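Side-chain contacts in haloacid dehalogenase-like hydrolase (Klebsiella pneumoniae subsp. pneumoniae, PDB 3PGV), which probably works as a magnesium-dependent phosphatase of the Cof family within the haloacid dehalogenase-like superfamily: residues 236-241 / 255-260; 212-217 / 242-247; 181-186 / 191-196. One frame throughout, in Å; residues are numbered along the deposited sequence.

How the contacts relate
Along the chain contact 3 comes first and closes before the others open; it packs helix 173-187 on strand 191-195, the edge strand of the six-stranded sheet. Contacts 1 and 2 flank the eight-stranded sheet that carries the calcium site; they share helix 238-243, their segments alternate in sequence, and their centres lie about 13 Å apart, with M240 packing on L214 between them. The centre of contact 3 is about 15 Å from contact 1's and about 21 Å from contact 2's. Contacts 1 and 3 still touch, R256 against F195 and N236 against S196, where the two sheet regions face each other, and in contact 1 the L257 side chain is about 8 Å from the calcium.

Contact 1 of 3, residues 236-241 / 255-260; sequences NDAEML and QRLKDL. With EDO (1,2-ethanediol), chain J.
L257 and A238 form the close part of this contact. The CD1 methyl of L257 comes to 3.8 Å from A238 CA and almost as near to A238 CB, so the leucine sits against the first turn of helix 238-243 with no long side chain in between. L257 CG is anti to its backbone N (chi1 174°), and the two methyls divide the work: CD1 serves A238, while CD2 meets L241 CD1 at 4.0 Å, the two leucine side chains crossing at about a right angle. I249 backs both leucines.

Toward solvent the packing thins out. L260 is exposed and offers only CD2, 4.2 Å from A238 CB. Also on helix 255-260, exposed R256 holds an ethanediol, probably from the crystallisation liquor, through NH1 to O1 (3.1 Å) in the guanidinium plane, while its NH2 makes a salt bridge to E180.

On the buried side D237, just ahead of A238, accepts hydrogen bonds at OD2 from the backbone N of G234 and of calcium ligand D233, and pairs through OD1 with K210. This is the GDGxND metal-binding loop of the haloacid dehalogenase fold, leading straight into its helix.

Contact 2 of 3, residues 212-217 / 242-247; sequences HALEAV and SMAGKG
H212 lays its imidazole face against selenomethionine M243, where helix 210-220 packs against the end of helix 238-243 in the Rossmann-like core of the haloacid dehalogenase fold. Strand 228-232, helix 238-243 and strand 246-249 make a beta-alpha-beta crossover between neighbouring parallel strands, and the contact falls at the turn from that helix into its second strand.

At H212 the selenium stands over the middle of the ring, 4.2 Å from the centroid and 11° off the ring normal, a chalcogen-aromatic contact of the Met-aromatic kind. The terminal methyl CE lies over the same ring, so that the SE-CE bond runs across it from the CE1 side toward CD2, and a CH-pi contact joins the first one. The rotation of the imidazole is not left to this packing alone, because ND1 is hydrogen-bonded to S209 OG.

Two residues on, L214 reaches toward the turn. Its CD2 meets the CB of A244, the first residue to leave the helical conformation, at 4.4 Å, a loose apolar touch. Around them C228 and A230 supply the neighbouring surface of strand 228-232, C228 against L214 and A230 against A244.

E215 follows, its chain extended from CB outward and crossing M243 at about a right angle. E215 OE2 also forms a long, weak ion pair with K219 NZ, and the aliphatic surface nearby includes L225, which touches both E215 and M243. M243 gets to all this through a bend at its last torsion (chi3 70°), which turns the methyl back toward helix 210-220 and brings CE into packing contact with E215 OE1, at 3.6 Å.

Contact 3 of 3, residues 181-186 / 191-196; sequences QAMNAR and VNVSFS
Helix 181-186 and strand 191-195 run nearly antiparallel, at 165° with their axes 8.9 Å apart at closest approach, and N184 and V193 are the pair whose CA atoms come nearest, at 6.8 Å. The turn between them is short, and the helix packs against the edge strand of the six-stranded sheet, consistent with the alpha/beta cap domain of Cof-type phosphatases.

V193 is the strand residue that faces the helix most fully. Its two methyls part: CG1, anti to the backbone N (chi1 -179°), meets the terminal CE of selenomethionine M183 at 3.8 Å, the side chains crossing at about a right angle. CG2 lies against the amide of N184, with OD1 only 3.3 Å away. M183 also touches L201 and V203 of the adjoining strand, so the side chain lies between helix and sheet.

The N184 amide works through water on the main chain of V193. ND2 donates to one water (2.8 Å), which in turn donates to V193 O (2.9 Å). A second water accepts from V193 N and sits 3.1 Å from N184 OD1, to which it may donate, although other acceptors compete for its protons.

The backbones of N192 and S194 hydrogen-bond to those of M204 and E202 in strand 200-205. At V193, between them, the asparagine and two waters meet the backbone N and O on the side away from that strand: the contact is apolar at M183 and solvent-mediated at N184.

Contact 1 of 3, residues 236-241 / 255-260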
ATOM      1  N   ASN A 236       4.616  -4.150  -3.497  1.00 27.27           N
ATOM      2  CA  ASN A 236       4.432  -3.504  -2.188  1.00 25.19           C
ATOM      3  C   ASN A 236       3.570  -4.367  -1.224  1.00 29.49           C
ATOM      4  O   ASN A 236       3.388  -3.994  -0.056  1.00 28.76           O
ATOM      5  CB  ASN A 236       3.865  -2.093  -2.342  1.00 22.03           C
ATOM      6  CG  ASN A 236       2.579  -2.011  -3.157  1.00 35.79           C
ATOM      7  OD1 ASN A 236       2.323  -2.811  -4.060  1.00 33.54           O
ATOM      8  ND2 ASN A 236       1.793  -0.998  -2.902  1.00 25.47           N
ATOM      9  N   ASP A 237       3.151  -5.583  -1.686  1.00 27.25           N
ATOM     10  CA  ASP A 237       2.426  -6.561  -0.843  1.00 26.88           C
ATOM     11  C   ASP A 237       3.319  -7.769  -0.482  1.00 31.49           C
ATOM     12  O   ASP A 237       2.909  -8.608   0.313  1.00 33.05           O
ATOM     13  CB  ASP A 237       1.152  -7.054  -1.560  1.00 27.27           C
ATOM     14  CG  ASP A 237       0.177  -5.950  -1.894  1.00 31.28           C
ATOM     15  OD1 ASP A 237      -0.140  -5.155  -0.997  1.00 30.78           O
ATOM     16  OD2 ASP A 237      -0.316  -5.919  -3.047  1.00 37.58           O
ATOM     17  N   ALA A 238       4.508  -7.878  -1.120  1.00 27.12           N
ATOM     18  CA  ALA A 238       5.404  -9.031  -0.977  1.00 27.35           C
ATOM     19  C   ALA A 238       5.737  -9.364   0.494  1.00 33.74           C
ATOM     20  O   ALA A 238       5.554 -10.516   0.911  1.00 35.82           O
ATOM     21  CB  ALA A 238       6.677  -8.812  -1.783  1.00 27.56           C
ATOM     22  N   GLU A 239       6.155  -8.348   1.298  1.00 29.08           N
ATOM     23  CA  GLU A 239       6.468  -8.572   2.726  1.00 30.47           C
ATOM     24  C   GLU A 239       5.216  -9.008   3.496  1.00 35.38           C
ATOM     25  O   GLU A 239       5.264  -9.978   4.245  1.00 37.74           O
ATOM     26  CB  GLU A 239       7.100  -7.314   3.386  1.00 31.09           C
ATOM     27  CG  GLU A 239       8.374  -6.812   2.712  1.00 35.61           C
ATOM     28  CD  GLU A 239       8.166  -5.907   1.502  1.00 50.93           C
ATOM     29  OE1 GLU A 239       6.994  -5.613   1.164  1.00 31.90           O
ATOM     30  OE2 GLU A 239       9.178  -5.470   0.910  1.00 46.70           O
HETATM   31  N   MSE A 240       4.083  -8.336   3.250  1.00 30.53           N
HETATM   32  CA  MSE A 240       2.809  -8.663   3.905  1.00 28.73           C
HETATM   33  C   MSE A 240       2.385 -10.096   3.633  1.00 35.52           C
HETATM   34  O   MSE A 240       1.989 -10.804   4.561  1.00 37.38           O
HETATM   35  CB  MSE A 240       1.697  -7.680   3.475  1.00 27.79           C
HETATM   36  CG  MSE A 240       0.379  -7.915   4.199  1.00 32.08           C
HETATM   37 SE   MSE A 240      -0.988  -6.644   3.747  0.75 36.57          SE
HETATM   38  CE  MSE A 240      -1.220  -7.055   1.893  1.00 31.96           C
ATOM     39  N   LEU A 241       2.470 -10.528   2.364  1.00 32.24           N
ATOM     40  CA  LEU A 241       2.030 -11.861   1.964  1.00 32.77           C
ATOM     41  C   LEU A 241       2.925 -12.964   2.494  1.00 40.42           C
ATOM     42  O   LEU A 241       2.430 -14.046   2.800  1.00 44.64           O
ATOM     43  CB  LEU A 241       1.884 -11.963   0.430  1.00 31.76           C
ATOM     44  CG  LEU A 241       0.868 -11.014  -0.222  1.00 33.70           C
ATOM     45  CD1 LEU A 241       0.794 -11.251  -1.724  1.00 32.57           C
ATOM     46  CD2 LEU A 241      -0.501 -11.169   0.396  1.00 36.52           C
ATOM     47  N   GLN A 255       3.578 -10.513 -12.349  1.00 30.60           N
ATOM     48  CA  GLN A 255       4.320 -11.766 -12.475  1.00 30.91           C
ATOM     49  C   GLN A 255       5.563 -11.784 -11.575  1.00 37.63           C
ATOM     50  O   GLN A 255       5.921 -12.839 -11.044  1.00 39.48           O
ATOM     51  CB  GLN A 255       4.711 -12.011 -13.953  1.00 32.63           C
ATOM     52  CG  GLN A 255       5.338 -13.389 -14.221  1.00 33.99           C
ATOM     53  CD  GLN A 255       4.359 -14.504 -13.993  1.00 47.87           C
ATOM     54  OE1 GLN A 255       3.241 -14.512 -14.530  1.00 49.58           O
ATOM     55  NE2 GLN A 255       4.770 -15.493 -13.227  1.00 39.94           N
ATOM     56  N   ARG A 256       6.202 -10.616 -11.377  1.00 32.96           N
ATOM     57  CA  ARG A 256       7.386 -10.511 -10.531  1.00 32.13           C
ATOM     58  C   ARG A 256       7.072 -10.926  -9.084  1.00 37.85           C
ATOM     59  O   ARG A 256       7.918 -11.529  -8.423  1.00 40.23           O
ATOM     60  CB  ARG A 256       7.975  -9.088 -10.585  1.00 28.39           C
ATOM     61  CG  ARG A 256       9.263  -8.932  -9.769  1.00 35.97           C
ATOM     62  CD  ARG A 256       9.919  -7.582  -9.978  1.00 42.09           C
ATOM     63  NE  ARG A 256      10.851  -7.261  -8.901  1.00 45.64           N
ATOM     64  CZ  ARG A 256      11.506  -6.110  -8.806  1.00 52.05           C
ATOM     65  NH1 ARG A 256      11.366  -5.183  -9.740  1.00 39.70           N
ATOM     66  NH2 ARG A 256      12.300  -5.877  -7.771  1.00 37.67           N
ATOM     67  N   LEU A 257       5.845 -10.635  -8.608  1.00 32.18           N
ATOM     68  CA  LEU A 257       5.399 -11.041  -7.276  1.00 31.89           C
ATOM     69  C   LEU A 257       5.215 -12.555  -7.226  1.00 36.28           C
ATOM     70  O   LEU A 257       5.645 -13.197  -6.262  1.00 35.44           O
ATOM     71  CB  LEU A 257       4.066 -10.309  -6.886  1.00 30.58           C
ATOM     72  CG  LEU A 257       3.400 -10.761  -5.544  1.00 33.83           C
ATOM     73  CD1 LEU A 257       4.354 -10.536  -4.330  1.00 32.45           C
ATOM     74  CD2 LEU A 257       2.086 -10.068  -5.335  1.00 31.58           C
ATOM     75  N   LYS A 258       4.592 -13.128  -8.275  1.00 33.43           N
ATOM     76  CA  LYS A 258       4.394 -14.583  -8.376  1.00 35.21           C
ATOM     77  C   LYS A 258       5.746 -15.312  -8.423  1.00 42.75           C
ATOM     78  O   LYS A 258       5.917 -16.331  -7.751  1.00 44.82           O
ATOM     79  CB  LYS A 258       3.549 -14.934  -9.615  1.00 34.96           C
ATOM     80  CG  LYS A 258       2.101 -14.458  -9.516  1.00 38.55           C
ATOM     81  CD  LYS A 258       1.363 -14.650 -10.822  1.00 37.95           C
ATOM     82  CE  LYS A 258      -0.065 -14.168 -10.752  1.00 37.31           C
ATOM     83  NZ  LYS A 258      -0.773 -14.377 -12.051  1.00 46.84           N
ATOM     84  N   ASP A 259       6.720 -14.754  -9.182  1.00 38.74           N
ATOM     85  CA  ASP A 259       8.055 -15.327  -9.334  1.00 39.37           C
ATOM     86  C   ASP A 259       8.867 -15.250  -8.030  1.00 45.28           C
ATOM     87  O   ASP A 259       9.617 -16.179  -7.721  1.00 45.65           O
ATOM     88  CB  ASP A 259       8.819 -14.625 -10.469  1.00 40.26           C
ATOM     89  CG  ASP A 259       8.243 -14.852 -11.859  1.00 46.73           C
ATOM     90  OD1 ASP A 259       7.377 -15.752 -12.008  1.00 47.46           O
ATOM     91  OD2 ASP A 259       8.687 -14.157 -12.808  1.00 46.64           O
ATOM     92  N   LEU A 260       8.746 -14.127  -7.289  1.00 41.17           N
ATOM     93  CA  LEU A 260       9.463 -13.941  -6.025  1.00 40.19           C
ATOM     94  C   LEU A 260       8.936 -14.888  -4.945  1.00 46.35           C
ATOM     95  O   LEU A 260       9.714 -15.383  -4.126  1.00 47.90           O
ATOM     96  CB  LEU A 260       9.351 -12.484  -5.554  1.00 38.28           C
ATOM     97  CG  LEU A 260      10.195 -12.112  -4.313  1.00 43.62           C
ATOM     98  CD1 LEU A 260      11.691 -12.134  -4.633  1.00 44.45           C
ATOM     99  CD2 LEU A 260       9.781 -10.755  -3.748  1.00 43.12           C
TER
HETATM  100  C1  EDO J 278       7.977  -4.684 -11.207  1.00 50.30           C
HETATM  101  O1  EDO J 278       9.095  -5.259 -11.895  1.00 52.92           O
HETATM  102  C2  EDO J 278       6.847  -5.696 -11.145  1.00 48.03           C
HETATM  103  O2  EDO J 278       5.745  -5.123 -10.446  1.00 53.75           O

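Contact 2 of 3, residues 212-217 / 242-247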
ATOM      1  N   HIS A 212       5.237  -5.078   7.764  1.00 33.91           N
ATOM      2  CA  HIS A 212       5.709  -4.609   9.069  1.00 34.94           C
ATOM      3  C   HIS A 212       4.612  -3.837   9.782  1.00 39.07           C
ATOM      4  O   HIS A 212       4.471  -3.963  11.002  1.00 39.97           O
ATOM      5  CB  HIS A 212       6.971  -3.748   8.928  1.00 35.64           C
ATOM      6  CG  HIS A 212       8.153  -4.504   8.406  1.00 40.21           C
ATOM      7  ND1 HIS A 212       8.372  -4.656   7.042  1.00 41.64           N
ATOM      8  CD2 HIS A 212       9.131  -5.155   9.080  1.00 41.65           C
ATOM      9  CE1 HIS A 212       9.470  -5.384   6.935  1.00 40.97           C
ATOM     10  NE2 HIS A 212       9.964  -5.707   8.132  1.00 41.58           N
ATOM     11  N   ALA A 213       3.779  -3.078   9.015  1.00 32.69           N
ATOM     12  CA  ALA A 213       2.649  -2.363   9.596  1.00 31.87           C
ATOM     13  C   ALA A 213       1.553  -3.344  10.043  1.00 37.08           C
ATOM     14  O   ALA A 213       0.973  -3.164  11.124  1.00 38.92           O
ATOM     15  CB  ALA A 213       2.093  -1.371   8.605  1.00 31.61           C
ATOM     16  N   LEU A 214       1.339  -4.444   9.260  1.00 31.96           N
ATOM     17  CA  LEU A 214       0.382  -5.493   9.622  1.00 32.46           C
ATOM     18  C   LEU A 214       0.783  -6.156  10.922  1.00 38.05           C
ATOM     19  O   LEU A 214      -0.067  -6.353  11.794  1.00 39.73           O
ATOM     20  CB  LEU A 214       0.248  -6.546   8.500  1.00 32.31           C
ATOM     21  CG  LEU A 214      -0.645  -7.758   8.836  1.00 36.80           C
ATOM     22  CD1 LEU A 214      -2.071  -7.320   9.177  1.00 37.46           C
ATOM     23  CD2 LEU A 214      -0.626  -8.773   7.732  1.00 37.30           C
ATOM     24  N   GLU A 215       2.082  -6.459  11.084  1.00 35.58           N
ATOM     25  CA  GLU A 215       2.594  -7.035  12.329  1.00 36.37           C
ATOM     26  C   GLU A 215       2.284  -6.110  13.521  1.00 41.86           C
ATOM     27  O   GLU A 215       1.821  -6.585  14.559  1.00 43.65           O
ATOM     28  CB  GLU A 215       4.100  -7.295  12.227  1.00 37.43           C
ATOM     29  CG  GLU A 215       4.685  -7.912  13.492  1.00 47.04           C
ATOM     30  CD  GLU A 215       6.102  -8.433  13.373  1.00 63.86           C
ATOM     31  OE1 GLU A 215       6.914  -7.806  12.651  1.00 46.55           O
ATOM     32  OE2 GLU A 215       6.420  -9.429  14.059  1.00 60.30           O
ATOM     33  N   ALA A 216       2.512  -4.780  13.352  1.00 36.96           N
ATOM     34  CA  ALA A 216       2.251  -3.784  14.404  1.00 36.35           C
ATOM     35  C   ALA A 216       0.751  -3.714  14.741  1.00 41.98           C
ATOM     36  O   ALA A 216       0.380  -3.722  15.918  1.00 42.88           O
ATOM     37  CB  ALA A 216       2.753  -2.416  13.961  1.00 35.42           C
ATOM     38  N   VAL A 217      -0.107  -3.722  13.705  1.00 39.23           N
ATOM     39  CA  VAL A 217      -1.558  -3.673  13.876  1.00 39.69           C
ATOM     40  C   VAL A 217      -2.078  -4.945  14.548  1.00 46.45           C
ATOM     41  O   VAL A 217      -2.861  -4.857  15.496  1.00 49.91           O
ATOM     42  CB  VAL A 217      -2.286  -3.371  12.540  1.00 41.87           C
ATOM     43  CG1 VAL A 217      -3.787  -3.573  12.679  1.00 42.29           C
ATOM     44  CG2 VAL A 217      -1.973  -1.961  12.057  1.00 40.40           C
ATOM     45  N   SER A 242       4.238 -12.707   2.608  1.00 36.22           N
ATOM     46  CA  SER A 242       5.174 -13.720   3.111  1.00 36.82           C
ATOM     47  C   SER A 242       5.282 -13.723   4.642  1.00 36.83           C
ATOM     48  O   SER A 242       5.530 -14.774   5.225  1.00 37.60           O
ATOM     49  CB  SER A 242       6.549 -13.562   2.467  1.00 40.97           C
ATOM     50  OG  SER A 242       7.035 -12.236   2.592  1.00 52.26           O
HETATM   51  N   MSE A 243       5.066 -12.559   5.296  1.00 31.53           N
HETATM   52  CA  MSE A 243       5.117 -12.470   6.783  1.00 31.70           C
HETATM   53  C   MSE A 243       3.829 -12.989   7.440  1.00 38.94           C
HETATM   54  O   MSE A 243       3.868 -13.437   8.564  1.00 41.93           O
HETATM   55  CB  MSE A 243       5.394 -11.037   7.243  1.00 31.54           C
HETATM   56  CG  MSE A 243       6.786 -10.551   6.905  1.00 36.37           C
HETATM   57 SE   MSE A 243       6.964  -8.633   7.139  0.75 40.75          SE
HETATM   58  CE  MSE A 243       6.880  -8.532   9.089  1.00 37.92           C
ATOM     59  N   ALA A 244       2.685 -12.851   6.760  1.00 36.88           N
ATOM     60  CA  ALA A 244       1.400 -13.302   7.296  1.00 37.75           C
ATOM     61  C   ALA A 244       1.397 -14.810   7.466  1.00 46.10           C
ATOM     62  O   ALA A 244       2.131 -15.508   6.765  1.00 48.02           O
ATOM     63  CB  ALA A 244       0.278 -12.888   6.361  1.00 37.42           C
ATOM     64  N   GLY A 245       0.576 -15.310   8.399  1.00 45.29           N
ATOM     65  CA  GLY A 245       0.413 -16.750   8.611  1.00 47.30           C
ATOM     66  C   GLY A 245       0.009 -17.454   7.326  1.00 52.57           C
ATOM     67  O   GLY A 245       0.539 -18.520   7.000  1.00 54.45           O
ATOM     68  N   LYS A 246      -0.866 -16.793   6.531  1.00 46.00           N
ATOM     69  CA  LYS A 246      -1.320 -17.262   5.224  1.00 45.80           C
ATOM     70  C   LYS A 246      -1.359 -16.075   4.231  1.00 48.91           C
ATOM     71  O   LYS A 246      -1.984 -15.049   4.513  1.00 48.36           O
ATOM     72  CB  LYS A 246      -2.714 -17.913   5.342  1.00 48.15           C
ATOM     73  CG  LYS A 246      -3.385 -18.245   4.007  1.00 44.19           C
ATOM     74  CD  LYS A 246      -2.689 -19.370   3.249  1.00 48.24           C
ATOM     75  CE  LYS A 246      -3.382 -19.640   1.938  1.00 51.27           C
ATOM     76  NZ  LYS A 246      -2.683 -20.676   1.149  1.00 55.17           N
ATOM     77  N   GLY A 247      -0.659 -16.219   3.111  1.00 44.41           N
ATOM     78  CA  GLY A 247      -0.629 -15.205   2.062  1.00 42.57           C
ATOM     79  C   GLY A 247      -1.223 -15.695   0.753  1.00 44.72           C
ATOM     80  O   GLY A 247      -0.871 -16.775   0.279  1.00 44.04           O
TER

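Contact 3 of 3, residues 181-186 / 191-196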
ATOM      1  N   GLN A 181      17.547  -0.368  -8.741  1.00 30.26           N
ATOM      2  CA  GLN A 181      18.833  -0.936  -8.383  1.00 31.17           C
ATOM      3  C   GLN A 181      19.755   0.069  -7.751  1.00 35.73           C
ATOM      4  O   GLN A 181      20.443  -0.269  -6.798  1.00 38.36           O
ATOM      5  CB  GLN A 181      19.512  -1.570  -9.620  1.00 34.02           C
ATOM      6  CG  GLN A 181      19.313  -3.061  -9.713  1.00 54.52           C
ATOM      7  CD  GLN A 181      20.122  -3.820  -8.669  1.00 64.62           C
ATOM      8  OE1 GLN A 181      19.664  -4.813  -8.102  1.00 60.48           O
ATOM      9  NE2 GLN A 181      21.340  -3.360  -8.389  1.00 57.36           N
ATOM     10  N   ALA A 182      19.871   1.273  -8.341  1.00 31.11           N
ATOM     11  CA  ALA A 182      20.807   2.291  -7.844  1.00 31.13           C
ATOM     12  C   ALA A 182      20.450   2.746  -6.430  1.00 32.57           C
ATOM     13  O   ALA A 182      21.341   2.933  -5.606  1.00 33.13           O
ATOM     14  CB  ALA A 182      20.837   3.483  -8.788  1.00 32.26           C
HETATM   15  N   MSE A 183      19.138   2.888  -6.134  1.00 26.72           N
HETATM   16  CA  MSE A 183      18.691   3.337  -4.821  1.00 25.33           C
HETATM   17  C   MSE A 183      18.893   2.280  -3.768  1.00 30.02           C
HETATM   18  O   MSE A 183      19.388   2.593  -2.695  1.00 29.33           O
HETATM   19  CB  MSE A 183      17.235   3.826  -4.869  1.00 26.58           C
HETATM   20  CG  MSE A 183      17.057   5.078  -5.751  1.00 32.40           C
HETATM   21 SE   MSE A 183      15.287   5.819  -5.673  0.75 37.54          SE
HETATM   22  CE  MSE A 183      14.273   4.261  -6.278  1.00 33.36           C
ATOM     23  N   ASN A 184      18.615   0.989  -4.104  1.00 28.46           N
ATOM     24  CA  ASN A 184      18.888  -0.133  -3.183  1.00 28.10           C
ATOM     25  C   ASN A 184      20.367  -0.231  -2.858  1.00 34.18           C
ATOM     26  O   ASN A 184      20.733  -0.388  -1.689  1.00 34.48           O
ATOM     27  CB  ASN A 184      18.355  -1.477  -3.749  1.00 21.64           C
ATOM     28  CG  ASN A 184      16.845  -1.632  -3.601  1.00 34.91           C
ATOM     29  OD1 ASN A 184      16.231  -1.124  -2.648  1.00 32.56           O
ATOM     30  ND2 ASN A 184      16.227  -2.421  -4.483  1.00 21.17           N
ATOM     31  N   ALA A 185      21.228  -0.062  -3.864  1.00 31.54           N
ATOM     32  CA  ALA A 185      22.680  -0.110  -3.638  1.00 32.41           C
ATOM     33  C   ALA A 185      23.152   1.112  -2.832  1.00 36.59           C
ATOM     34  O   ALA A 185      24.063   0.995  -2.018  1.00 36.90           O
ATOM     35  CB  ALA A 185      23.420  -0.184  -4.974  1.00 33.24           C
ATOM     36  N   ARG A 186      22.520   2.281  -3.062  1.00 33.64           N
ATOM     37  CA  ARG A 186      22.892   3.530  -2.397  1.00 34.05           C
ATOM     38  C   ARG A 186      22.562   3.543  -0.891  1.00 38.56           C
ATOM     39  O   ARG A 186      23.386   3.993  -0.094  1.00 39.16           O
ATOM     40  CB  ARG A 186      22.239   4.728  -3.107  1.00 32.71           C
ATOM     41  CG  ARG A 186      22.565   6.067  -2.479  1.00 43.13           C
ATOM     42  CD  ARG A 186      22.112   7.204  -3.350  1.00 53.05           C
ATOM     43  NE  ARG A 186      22.350   8.481  -2.691  1.00 71.54           N
ATOM     44  CZ  ARG A 186      22.347   9.649  -3.315  1.00 84.93           C
ATOM     45  NH1 ARG A 186      22.151   9.708  -4.625  1.00 68.60           N
ATOM     46  NH2 ARG A 186      22.567  10.767  -2.640  1.00 73.60           N
ATOM     47  N   VAL A 191      16.258   2.115   3.328  1.00 31.67           N
ATOM     48  CA  VAL A 191      15.074   2.342   2.485  1.00 30.56           C
ATOM     49  C   VAL A 191      14.354   1.036   2.192  1.00 35.60           C
ATOM     50  O   VAL A 191      14.966  -0.036   2.204  1.00 37.47           O
ATOM     51  CB  VAL A 191      15.411   3.098   1.138  1.00 33.22           C
ATOM     52  CG1 VAL A 191      15.871   4.526   1.396  1.00 33.13           C
ATOM     53  CG2 VAL A 191      16.444   2.324   0.297  1.00 33.56           C
ATOM     54  N   ASN A 192      13.066   1.131   1.887  1.00 29.78           N
ATOM     55  CA  ASN A 192      12.316   0.058   1.300  1.00 28.95           C
ATOM     56  C   ASN A 192      11.856   0.538  -0.076  1.00 32.37           C
ATOM     57  O   ASN A 192      11.020   1.457  -0.170  1.00 30.08           O
ATOM     58  CB  ASN A 192      11.113  -0.339   2.154  1.00 29.20           C
ATOM     59  CG  ASN A 192      10.187  -1.334   1.440  1.00 57.59           C
ATOM     60  OD1 ASN A 192      10.604  -2.091   0.540  1.00 65.06           O
ATOM     61  ND2 ASN A 192       8.916  -1.327   1.795  1.00 40.23           N
ATOM     62  N   VAL A 193      12.481   0.007  -1.140  1.00 28.48           N
ATOM     63  CA  VAL A 193      12.128   0.366  -2.502  1.00 26.27           C
ATOM     64  C   VAL A 193      11.176  -0.683  -3.070  1.00 30.89           C
ATOM     65  O   VAL A 193      11.503  -1.870  -3.083  1.00 31.78           O
ATOM     66  CB  VAL A 193      13.395   0.556  -3.388  1.00 28.86           C
ATOM     67  CG1 VAL A 193      13.017   0.957  -4.811  1.00 27.60           C
ATOM     68  CG2 VAL A 193      14.337   1.583  -2.776  1.00 28.78           C
ATOM     69  N   SER A 194       9.983  -0.259  -3.502  1.00 29.21           N
ATOM     70  CA  SER A 194       9.012  -1.185  -4.097  1.00 29.44           C
ATOM     71  C   SER A 194       8.264  -0.570  -5.248  1.00 33.06           C
ATOM     72  O   SER A 194       7.784   0.562  -5.135  1.00 31.64           O
ATOM     73  CB  SER A 194       8.008  -1.664  -3.046  1.00 32.21           C
ATOM     74  OG  SER A 194       8.618  -2.467  -2.053  1.00 46.48           O
ATOM     75  N   PHE A 195       8.028  -1.360  -6.315  1.00 29.38           N
ATOM     76  CA  PHE A 195       7.075  -0.968  -7.350  1.00 28.34           C
ATOM     77  C   PHE A 195       5.659  -1.208  -6.810  1.00 34.50           C
ATOM     78  O   PHE A 195       5.449  -2.154  -6.061  1.00 34.33           O
ATOM     79  CB  PHE A 195       7.265  -1.818  -8.626  1.00 29.41           C
ATOM     80  CG  PHE A 195       8.361  -1.361  -9.556  1.00 30.19           C
ATOM     81  CD1 PHE A 195       8.110  -0.408 -10.538  1.00 32.30           C
ATOM     82  CD2 PHE A 195       9.614  -1.957  -9.522  1.00 31.04           C
ATOM     83  CE1 PHE A 195       9.104  -0.020 -11.420  1.00 33.21           C
ATOM     84  CE2 PHE A 195      10.609  -1.564 -10.405  1.00 34.34           C
ATOM     85  CZ  PHE A 195      10.352  -0.598 -11.347  1.00 32.98           C
ATOM     86  N   SER A 196       4.699  -0.384  -7.201  1.00 32.59           N
ATOM     87  CA  SER A 196       3.288  -0.681  -6.962  1.00 32.74           C
ATOM     88  C   SER A 196       2.716  -1.136  -8.314  1.00 37.71           C
ATOM     89  O   SER A 196       2.659  -2.340  -8.570  1.00 39.80           O
ATOM     90  CB  SER A 196       2.550   0.544  -6.411  1.00 34.63           C
ATOM     91  OG  SER A 196       2.754   1.692  -7.215  1.00 42.06           O
TER
HETATM   92  O   HOH W   1      13.518  -3.259  -4.680  1.00 25.40           O
HETATM   93  O   HOH W   2      14.033  -2.715  -1.051  1.00 27.36           O